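Local coordinates for DotI (Legionella pneumophila, PDB 3WZ4), which forms part of an inner-membrane complex essential for type IVB secretion, here as its periplasmic domain of the NTF2 clan, its exact role being unknown, at residues A[15-29]-A[58-72]. Numbering follows the deposited sequence.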
ATOM      1  N   ASN A  15      -4.618  -6.190  -2.021  1.00 13.98           N
ATOM      2  CA  ASN A  15      -4.228  -5.997  -3.410  1.00 14.78           C
ATOM      3  C   ASN A  15      -4.523  -4.571  -3.862  1.00 16.26           C
ATOM      4  O   ASN A  15      -3.687  -3.925  -4.488  1.00 15.84           O
ATOM      5  CB  ASN A  15      -4.966  -6.996  -4.306  1.00 21.46           C
ATOM      6  CG  ASN A  15      -4.486  -6.965  -5.747  1.00 22.93           C
ATOM      7  OD1 ASN A  15      -3.868  -5.998  -6.190  1.00 23.59           O
ATOM      8  ND2 ASN A  15      -4.776  -8.030  -6.487  1.00 27.68           N
ATOM      9  N   GLN A  16      -5.717  -4.086  -3.534  1.00 16.53           N
ATOM     10  CA  GLN A  16      -6.125  -2.732  -3.896  1.00 17.82           C
ATOM     11  C   GLN A  16      -5.232  -1.689  -3.234  1.00 14.74           C
ATOM     12  O   GLN A  16      -4.766  -0.754  -3.886  1.00 14.69           O
ATOM     13  CB  GLN A  16      -7.577  -2.479  -3.488  1.00 18.51           C
ATOM     14  CG  GLN A  16      -8.570  -3.499  -4.015  1.00 29.59           C
ATOM     15  CD  GLN A  16      -9.967  -3.289  -3.452  1.00 38.93           C
ATOM     16  OE1 GLN A  16     -10.620  -4.236  -3.011  1.00 39.17           O
ATOM     17  NE2 GLN A  16     -10.429  -2.043  -3.464  1.00 38.60           N
ATOM     18  N   ALA A  17      -5.004  -1.853  -1.934  1.00 12.06           N
ATOM     19  CA  ALA A  17      -4.214  -0.897  -1.165  1.00 17.58           C
ATOM     20  C   ALA A  17      -2.781  -0.804  -1.685  1.00 12.77           C
ATOM     21  O   ALA A  17      -2.217   0.289  -1.785  1.00 13.67           O
ATOM     22  CB  ALA A  17      -4.229  -1.263   0.321  1.00 12.89           C
ATOM     23  N   ALA A  18      -2.201  -1.953  -2.013  1.00 11.01           N
ATOM     24  CA  ALA A  18      -0.836  -2.009  -2.520  1.00 11.81           C
ATOM     25  C   ALA A  18      -0.721  -1.269  -3.848  1.00 11.90           C
ATOM     26  O   ALA A  18       0.182  -0.457  -4.040  1.00 13.81           O
ATOM     27  CB  ALA A  18      -0.379  -3.461  -2.668  1.00 11.14           C
ATOM     28  N   ILE A  19      -1.651  -1.543  -4.758  1.00 13.71           N
ATOM     29  CA  ILE A  19      -1.654  -0.898  -6.065  1.00 12.07           C
ATOM     30  C   ILE A  19      -1.893   0.606  -5.945  1.00 13.10           C
ATOM     31  O   ILE A  19      -1.228   1.406  -6.605  1.00 12.27           O
ATOM     32  CB  ILE A  19      -2.713  -1.515  -6.996  1.00 13.97           C
ATOM     33  CG1 ILE A  19      -2.454  -3.012  -7.181  1.00 14.90           C
ATOM     34  CG2 ILE A  19      -2.725  -0.802  -8.343  1.00 14.51           C
ATOM     35  CD1 ILE A  19      -1.108  -3.328  -7.802  1.00 13.95           C
ATOM     36  N   ALA A  20      -2.843   0.987  -5.096  1.00 13.15           N
ATOM     37  CA  ALA A  20      -3.167   2.394  -4.896  1.00 12.93           C
ATOM     38  C   ALA A  20      -1.942   3.193  -4.460  1.00 12.13           C
ATOM     39  O   ALA A  20      -1.751   4.333  -4.880  1.00 13.93           O
ATOM     40  CB  ALA A  20      -4.289   2.536  -3.875  1.00 14.34           C
ATOM     41  N   ALA A  21      -1.115   2.590  -3.613  1.00 10.92           N
ATOM     42  CA  ALA A  21       0.084   3.251  -3.114  1.00 12.65           C
ATOM     43  C   ALA A  21       1.080   3.579  -4.229  1.00 14.81           C
ATOM     44  O   ALA A  21       1.910   4.469  -4.082  1.00 12.49           O
ATOM     45  CB  ALA A  21       0.750   2.400  -2.044  1.00 15.13           C
ATOM     46  N   PHE A  22       0.994   2.857  -5.341  1.00 12.82           N
ATOM     47  CA  PHE A  22       1.897   3.095  -6.461  1.00 15.73           C
ATOM     48  C   PHE A  22       1.152   3.606  -7.688  1.00 16.98           C
ATOM     49  O   PHE A  22       1.543   3.335  -8.824  1.00 13.91           O
ATOM     50  CB  PHE A  22       2.683   1.826  -6.797  1.00 14.63           C
ATOM     51  CG  PHE A  22       3.699   1.460  -5.756  1.00 15.81           C
ATOM     52  CD1 PHE A  22       4.974   1.999  -5.798  1.00 18.28           C
ATOM     53  CD2 PHE A  22       3.377   0.592  -4.727  1.00 13.95           C
ATOM     54  CE1 PHE A  22       5.914   1.672  -4.839  1.00 18.49           C
ATOM     55  CE2 PHE A  22       4.315   0.258  -3.765  1.00 15.68           C
ATOM     56  CZ  PHE A  22       5.583   0.799  -3.823  1.00 17.24           C
ATOM     57  N   THR A  23       0.075   4.348  -7.450  1.00 13.04           N
ATOM     58  CA  THR A  23      -0.715   4.914  -8.536  1.00 13.98           C
ATOM     59  C   THR A  23      -0.904   6.412  -8.317  1.00 13.58           C
ATOM     60  O   THR A  23      -1.884   6.839  -7.712  1.00 15.32           O
ATOM     61  CB  THR A  23      -2.092   4.218  -8.655  1.00 15.63           C
ATOM     62  OG1 THR A  23      -1.903   2.804  -8.785  1.00 15.27           O
ATOM     63  CG2 THR A  23      -2.857   4.734  -9.869  1.00 18.78           C
ATOM     64  N   TYR A  24       0.049   7.201  -8.804  1.00 11.64           N
ATOM     65  CA  TYR A  24       0.013   8.651  -8.645  1.00 12.24           C
ATOM     66  C   TYR A  24       0.955   9.318  -9.646  1.00 12.19           C
ATOM     67  O   TYR A  24       1.622   8.637 -10.424  1.00 11.97           O
ATOM     68  CB  TYR A  24       0.400   9.043  -7.219  1.00 12.56           C
ATOM     69  CG  TYR A  24       1.849   8.768  -6.879  1.00 14.94           C
ATOM     70  CD1 TYR A  24       2.259   7.513  -6.446  1.00 15.79           C
ATOM     71  CD2 TYR A  24       2.809   9.765  -6.989  1.00 16.13           C
ATOM     72  CE1 TYR A  24       3.587   7.259  -6.135  1.00 21.58           C
ATOM     73  CE2 TYR A  24       4.139   9.520  -6.683  1.00 14.38           C
ATOM     74  CZ  TYR A  24       4.522   8.270  -6.256  1.00 18.40           C
ATOM     75  OH  TYR A  24       5.843   8.025  -5.949  1.00 20.69           O
ATOM     76  N   ASN A  25       1.005  10.647  -9.629  1.00 10.07           N
ATOM     77  CA  ASN A  25       1.864  11.384 -10.555  1.00 12.29           C
ATOM     78  C   ASN A  25       2.252  12.768 -10.043  1.00 13.38           C
ATOM     79  O   ASN A  25       1.785  13.201  -8.989  1.00 11.71           O
ATOM     80  CB  ASN A  25       1.211  11.495 -11.935  1.00 11.01           C
ATOM     81  CG  ASN A  25      -0.137  12.188 -11.888  1.00 12.05           C
ATOM     82  OD1 ASN A  25      -0.219  13.391 -11.643  1.00 12.53           O
ATOM     83  ND2 ASN A  25      -1.203  11.430 -12.130  1.00 11.55           N
ATOM     84  N   PHE A  26       3.099  13.459 -10.805  1.00 12.73           N
ATOM     85  CA  PHE A  26       3.642  14.751 -10.385  1.00 13.71           C
ATOM     86  C   PHE A  26       2.564  15.813 -10.163  1.00 12.49           C
ATOM     87  O   PHE A  26       2.796  16.809  -9.483  1.00 11.93           O
ATOM     88  CB  PHE A  26       4.718  15.253 -11.367  1.00 16.23           C
ATOM     89  CG  PHE A  26       4.197  15.589 -12.741  1.00 13.29           C
ATOM     90  CD1 PHE A  26       3.935  14.590 -13.664  1.00 11.96           C
ATOM     91  CD2 PHE A  26       3.989  16.908 -13.114  1.00 15.35           C
ATOM     92  CE1 PHE A  26       3.462  14.898 -14.928  1.00 12.48           C
ATOM     93  CE2 PHE A  26       3.518  17.222 -14.381  1.00 15.62           C
ATOM     94  CZ  PHE A  26       3.253  16.214 -15.288  1.00 12.67           C
ATOM     95  N   VAL A  27       1.380  15.587 -10.720  1.00 13.41           N
ATOM     96  CA  VAL A  27       0.291  16.546 -10.573  1.00 10.45           C
ATOM     97  C   VAL A  27      -0.627  16.227  -9.393  1.00 12.81           C
ATOM     98  O   VAL A  27      -0.891  17.091  -8.559  1.00 14.66           O
ATOM     99  CB  VAL A  27      -0.550  16.648 -11.859  1.00 13.76           C
ATOM    100  CG1 VAL A  27      -1.658  17.683 -11.690  1.00 13.60           C
ATOM    101  CG2 VAL A  27       0.334  16.997 -13.041  1.00 11.89           C
ATOM    102  N   ASN A  28      -1.103  14.987  -9.315  1.00 13.73           N
ATOM    103  CA  ASN A  28      -2.140  14.633  -8.343  1.00 15.69           C
ATOM    104  C   ASN A  28      -1.655  14.025  -7.024  1.00 13.88           C
ATOM    105  O   ASN A  28      -2.467  13.607  -6.202  1.00 15.48           O
ATOM    106  CB  ASN A  28      -3.180  13.701  -8.983  1.00 14.08           C
ATOM    107  CG  ASN A  28      -2.657  12.289  -9.201  1.00 10.61           C
ATOM    108  OD1 ASN A  28      -1.548  11.951  -8.792  1.00 11.85           O
ATOM    109  ND2 ASN A  28      -3.469  11.451  -9.837  1.00 11.40           N
ATOM    110  N   TYR A  29      -0.344  13.986  -6.815  1.00 12.27           N
ATOM    111  CA  TYR A  29       0.221  13.254  -5.678  1.00 15.79           C
ATOM    112  C   TYR A  29      -0.413  13.579  -4.320  1.00 15.24           C
ATOM    113  O   TYR A  29      -0.599  12.688  -3.494  1.00 15.81           O
ATOM    114  CB  TYR A  29       1.742  13.418  -5.613  1.00 14.08           C
ATOM    115  CG  TYR A  29       2.203  14.823  -5.311  1.00 17.81           C
ATOM    116  CD1 TYR A  29       2.440  15.733  -6.334  1.00 14.77           C
ATOM    117  CD2 TYR A  29       2.410  15.238  -4.001  1.00 16.12           C
ATOM    118  CE1 TYR A  29       2.865  17.017  -6.062  1.00 14.26           C
ATOM    119  CE2 TYR A  29       2.834  16.522  -3.720  1.00 19.02           C
ATOM    120  CZ  TYR A  29       3.062  17.405  -4.755  1.00 18.28           C
ATOM    121  OH  TYR A  29       3.485  18.683  -4.478  1.00 26.81           O
ATOM    122  N   LEU A  58       8.961  10.459  -4.263  1.00 19.52           N
ATOM    123  CA  LEU A  58       8.127  11.627  -4.536  1.00 24.70           C
ATOM    124  C   LEU A  58       8.932  12.791  -5.112  1.00 24.53           C
ATOM    125  O   LEU A  58       8.418  13.565  -5.922  1.00 25.04           O
ATOM    126  CB  LEU A  58       7.380  12.071  -3.276  1.00 22.07           C
ATOM    127  CG  LEU A  58       6.469  13.295  -3.425  1.00 23.31           C
ATOM    128  CD1 LEU A  58       5.579  13.175  -4.655  1.00 21.85           C
ATOM    129  CD2 LEU A  58       5.629  13.494  -2.174  1.00 24.07           C
ATOM    130  N   ASP A  59      10.190  12.911  -4.693  1.00 24.80           N
ATOM    131  CA  ASP A  59      11.057  13.984  -5.174  1.00 24.64           C
ATOM    132  C   ASP A  59      11.413  13.799  -6.642  1.00 21.23           C
ATOM    133  O   ASP A  59      11.457  14.766  -7.403  1.00 19.36           O
ATOM    134  CB  ASP A  59      12.331  14.082  -4.329  1.00 26.15           C
ATOM    135  CG  ASP A  59      12.081  14.715  -2.973  1.00 35.39           C
ATOM    136  OD1 ASP A  59      11.250  15.645  -2.898  1.00 36.78           O
ATOM    137  OD2 ASP A  59      12.708  14.279  -1.982  1.00 46.01           O
ATOM    138  N   ALA A  60      11.662  12.554  -7.034  1.00 21.37           N
ATOM    139  CA  ALA A  60      12.003  12.238  -8.418  1.00 21.43           C
ATOM    140  C   ALA A  60      10.782  12.315  -9.331  1.00 21.22           C
ATOM    141  O   ALA A  60      10.874  12.760 -10.478  1.00 21.29           O
ATOM    142  CB  ALA A  60      12.646  10.862  -8.505  1.00 22.37           C
ATOM    143  N   VAL A  61       9.640  11.870  -8.820  1.00 21.32           N
ATOM    144  CA  VAL A  61       8.399  11.931  -9.579  1.00 18.28           C
ATOM    145  C   VAL A  61       8.074  13.374  -9.945  1.00 19.50           C
ATOM    146  O   VAL A  61       7.732  13.668 -11.090  1.00 19.31           O
ATOM    147  CB  VAL A  61       7.227  11.310  -8.795  1.00 17.96           C
ATOM    148  CG1 VAL A  61       5.907  11.628  -9.471  1.00 15.68           C
ATOM    149  CG2 VAL A  61       7.419   9.805  -8.669  1.00 18.12           C
ATOM    150  N   LYS A  62       8.191  14.270  -8.971  1.00 17.59           N
ATOM    151  CA  LYS A  62       7.951  15.691  -9.202  1.00 19.56           C
ATOM    152  C   LYS A  62       9.017  16.297 -10.112  1.00 20.80           C
ATOM    153  O   LYS A  62       8.696  16.985 -11.081  1.00 22.68           O
ATOM    154  CB  LYS A  62       7.885  16.454  -7.873  1.00 20.81           C
ATOM    155  CG  LYS A  62       6.723  16.032  -6.978  1.00 20.83           C
ATOM    156  CD  LYS A  62       6.792  16.667  -5.591  1.00 22.53           C
ATOM    157  CE  LYS A  62       6.393  18.134  -5.620  1.00 29.39           C
ATOM    158  NZ  LYS A  62       6.249  18.690  -4.243  1.00 32.92           N
ATOM    159  N   ALA A  63      10.281  16.033  -9.802  1.00 21.61           N
ATOM    160  CA  ALA A  63      11.392  16.588 -10.571  1.00 22.85           C
ATOM    161  C   ALA A  63      11.347  16.163 -12.037  1.00 20.94           C
ATOM    162  O   ALA A  63      11.491  16.991 -12.936  1.00 21.35           O
ATOM    163  CB  ALA A  63      12.723  16.192  -9.945  1.00 22.95           C
ATOM    164  N   LYS A  64      11.151  14.870 -12.272  1.00 18.34           N
ATOM    165  CA  LYS A  64      11.115  14.340 -13.630  1.00 20.60           C
ATOM    166  C   LYS A  64       9.690  14.298 -14.179  1.00 18.85           C
ATOM    167  O   LYS A  64       9.457  13.843 -15.299  1.00 17.16           O
ATOM    168  CB  LYS A  64      11.748  12.948 -13.677  1.00 22.67           C
ATOM    169  CG  LYS A  64      13.209  12.922 -13.257  1.00 19.77           C
ATOM    170  CD  LYS A  64      13.763  11.509 -13.272  1.00 30.14           C
ATOM    171  CE  LYS A  64      15.218  11.486 -12.843  1.00 35.26           C
ATOM    172  NZ  LYS A  64      15.780  10.110 -12.856  1.00 46.60           N
ATOM    173  N   LYS A  65       8.744  14.778 -13.379  1.00 18.89           N
ATOM    174  CA  LYS A  65       7.346  14.848 -13.790  1.00 18.29           C
ATOM    175  C   LYS A  65       6.859  13.529 -14.384  1.00 17.19           C
ATOM    176  O   LYS A  65       6.525  13.447 -15.568  1.00 15.25           O
ATOM    177  CB  LYS A  65       7.136  16.003 -14.770  1.00 17.53           C
ATOM    178  CG  LYS A  65       7.559  17.345 -14.200  1.00 16.31           C
ATOM    179  CD  LYS A  65       7.100  18.502 -15.065  1.00 18.63           C
ATOM    180  CE  LYS A  65       7.345  19.828 -14.360  1.00 17.71           C
ATOM    181  NZ  LYS A  65       6.786  20.983 -15.114  1.00 22.93           N
ATOM    182  N   LEU A  66       6.814  12.503 -13.542  1.00 14.11           N
ATOM    183  CA  LEU A  66       6.459  11.159 -13.982  1.00 17.06           C
ATOM    184  C   LEU A  66       5.038  10.769 -13.594  1.00 13.97           C
ATOM    185  O   LEU A  66       4.395  11.422 -12.773  1.00 12.83           O
ATOM    186  CB  LEU A  66       7.423  10.140 -13.378  1.00 16.40           C
ATOM    187  CG  LEU A  66       8.914  10.442 -13.516  1.00 19.94           C
ATOM    188  CD1 LEU A  66       9.711   9.525 -12.611  1.00 17.06           C
ATOM    189  CD2 LEU A  66       9.367  10.320 -14.965  1.00 18.07           C
ATOM    190  N   VAL A  67       4.564   9.687 -14.197  1.00 14.04           N
ATOM    191  CA  VAL A  67       3.314   9.067 -13.799  1.00 10.86           C
ATOM    192  C   VAL A  67       3.641   7.680 -13.272  1.00 14.52           C
ATOM    193  O   VAL A  67       4.281   6.884 -13.960  1.00 17.11           O
ATOM    194  CB  VAL A  67       2.339   8.941 -14.982  1.00 11.50           C
ATOM    195  CG1 VAL A  67       1.128   8.111 -14.585  1.00 11.93           C
ATOM    196  CG2 VAL A  67       1.914  10.320 -15.474  1.00 12.56           C
ATOM    197  N   VAL A  68       3.221   7.395 -12.046  1.00 10.91           N
ATOM    198  CA  VAL A  68       3.498   6.100 -11.441  1.00 12.18           C
ATOM    199  C   VAL A  68       2.293   5.170 -11.525  1.00 12.61           C
ATOM    200  O   VAL A  68       1.167   5.567 -11.231  1.00 12.04           O
ATOM    201  CB  VAL A  68       3.924   6.245  -9.972  1.00 13.80           C
ATOM    202  CG1 VAL A  68       4.445   4.919  -9.442  1.00 14.81           C
ATOM    203  CG2 VAL A  68       4.986   7.323  -9.841  1.00 13.63           C
ATOM    204  N   SER A  69       2.541   3.931 -11.935  1.00 12.66           N
ATOM    205  CA  SER A  69       1.502   2.913 -11.995  1.00 13.26           C
ATOM    206  C   SER A  69       2.075   1.578 -11.548  1.00 14.42           C
ATOM    207  O   SER A  69       3.287   1.444 -11.375  1.00 13.98           O
ATOM    208  CB  SER A  69       0.937   2.798 -13.413  1.00 15.49           C
ATOM    209  OG  SER A  69       1.925   2.339 -14.321  1.00 14.51           O
ATOM    210  N   ALA A  70       1.206   0.594 -11.355  1.00 14.09           N
ATOM    211  CA  ALA A  70       1.648  -0.728 -10.926  1.00 14.79           C
ATOM    212  C   ALA A  70       0.612  -1.806 -11.211  1.00 14.28           C
ATOM    213  O   ALA A  70      -0.584  -1.531 -11.295  1.00 17.62           O
ATOM    214  CB  ALA A  70       2.006  -0.715  -9.446  1.00 13.95           C
ATOM    215  N   VAL A  71       1.085  -3.037 -11.358  1.00 15.23           N
ATOM    216  CA  VAL A  71       0.206  -4.182 -11.541  1.00 17.28           C
ATOM    217  C   VAL A  71       0.708  -5.331 -10.684  1.00 17.22           C
ATOM    218  O   VAL A  71       1.911  -5.452 -10.443  1.00 15.66           O
ATOM    219  CB  VAL A  71       0.154  -4.637 -13.014  1.00 17.37           C
ATOM    220  CG1 VAL A  71      -0.413  -3.532 -13.898  1.00 20.08           C
ATOM    221  CG2 VAL A  71       1.537  -5.056 -13.489  1.00 16.59           C
ATOM    222  N   ALA A  72      -0.213  -6.169 -10.217  1.00 16.01           N
ATOM    223  CA  ALA A  72       0.158  -7.331  -9.418  1.00 17.25           C
ATOM    224  C   ALA A  72       0.874  -8.367 -10.277  1.00 19.93           C
ATOM    225  O   ALA A  72       0.387  -8.746 -11.341  1.00 18.09           O
ATOM    226  CB  ALA A  72      -1.072  -7.940  -8.763  1.00 16.66           C
TER
HETATM  227  O   HOH W   1      -1.551   1.697 -11.179  1.00 16.13           O
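Y24 packs on V68 and V61 where the short, weakly bonded edge strand 24-25 meets strand 67-84. Buried V61, V68 and F22 make this the tight side of the contact; Y24 itself is partly exposed, with a diol, probably from the crystallisation liquor, beside it. V68 CG2 sits over one face of the Y24 ring, 3.9 Å from its centroid and shifted toward the rim. V61 CG2 comes in obliquely and reaches Y24 OH at 3.6 Å. With CG between its backbone N and carbonyl carbon (chi1 68°), Y24 keeps its ring alongside V68. F22 CB touches A70 CB at 3.7 Å, and the F22 side chain meets I96 and V136 of strands 87-101 and 129-138. Helix 7-21 thus packs on the antiparallel sheet, consistent with an NTF2-like fold.

F26 N donates to L66 O at 3.1 Å. On the helix 7-21 side of Y24, water 1 bridges T23 OG1 and A70 N.

The solvent side lies at the Schellman turn ending helix 57-63. There K65 CB makes a CH-pi contact over the F26 ring, whose exact placing is doubtful. K62 bends at chi3 (75°), lays CD over the Y29 ring and donates from NZ to Y29 OH at 2.8 Å. The chemistry implies an apolar inner side, with lysine chains over aromatic rings at the solvent end, around the end of helix 57-63 and the start of helix 29-35.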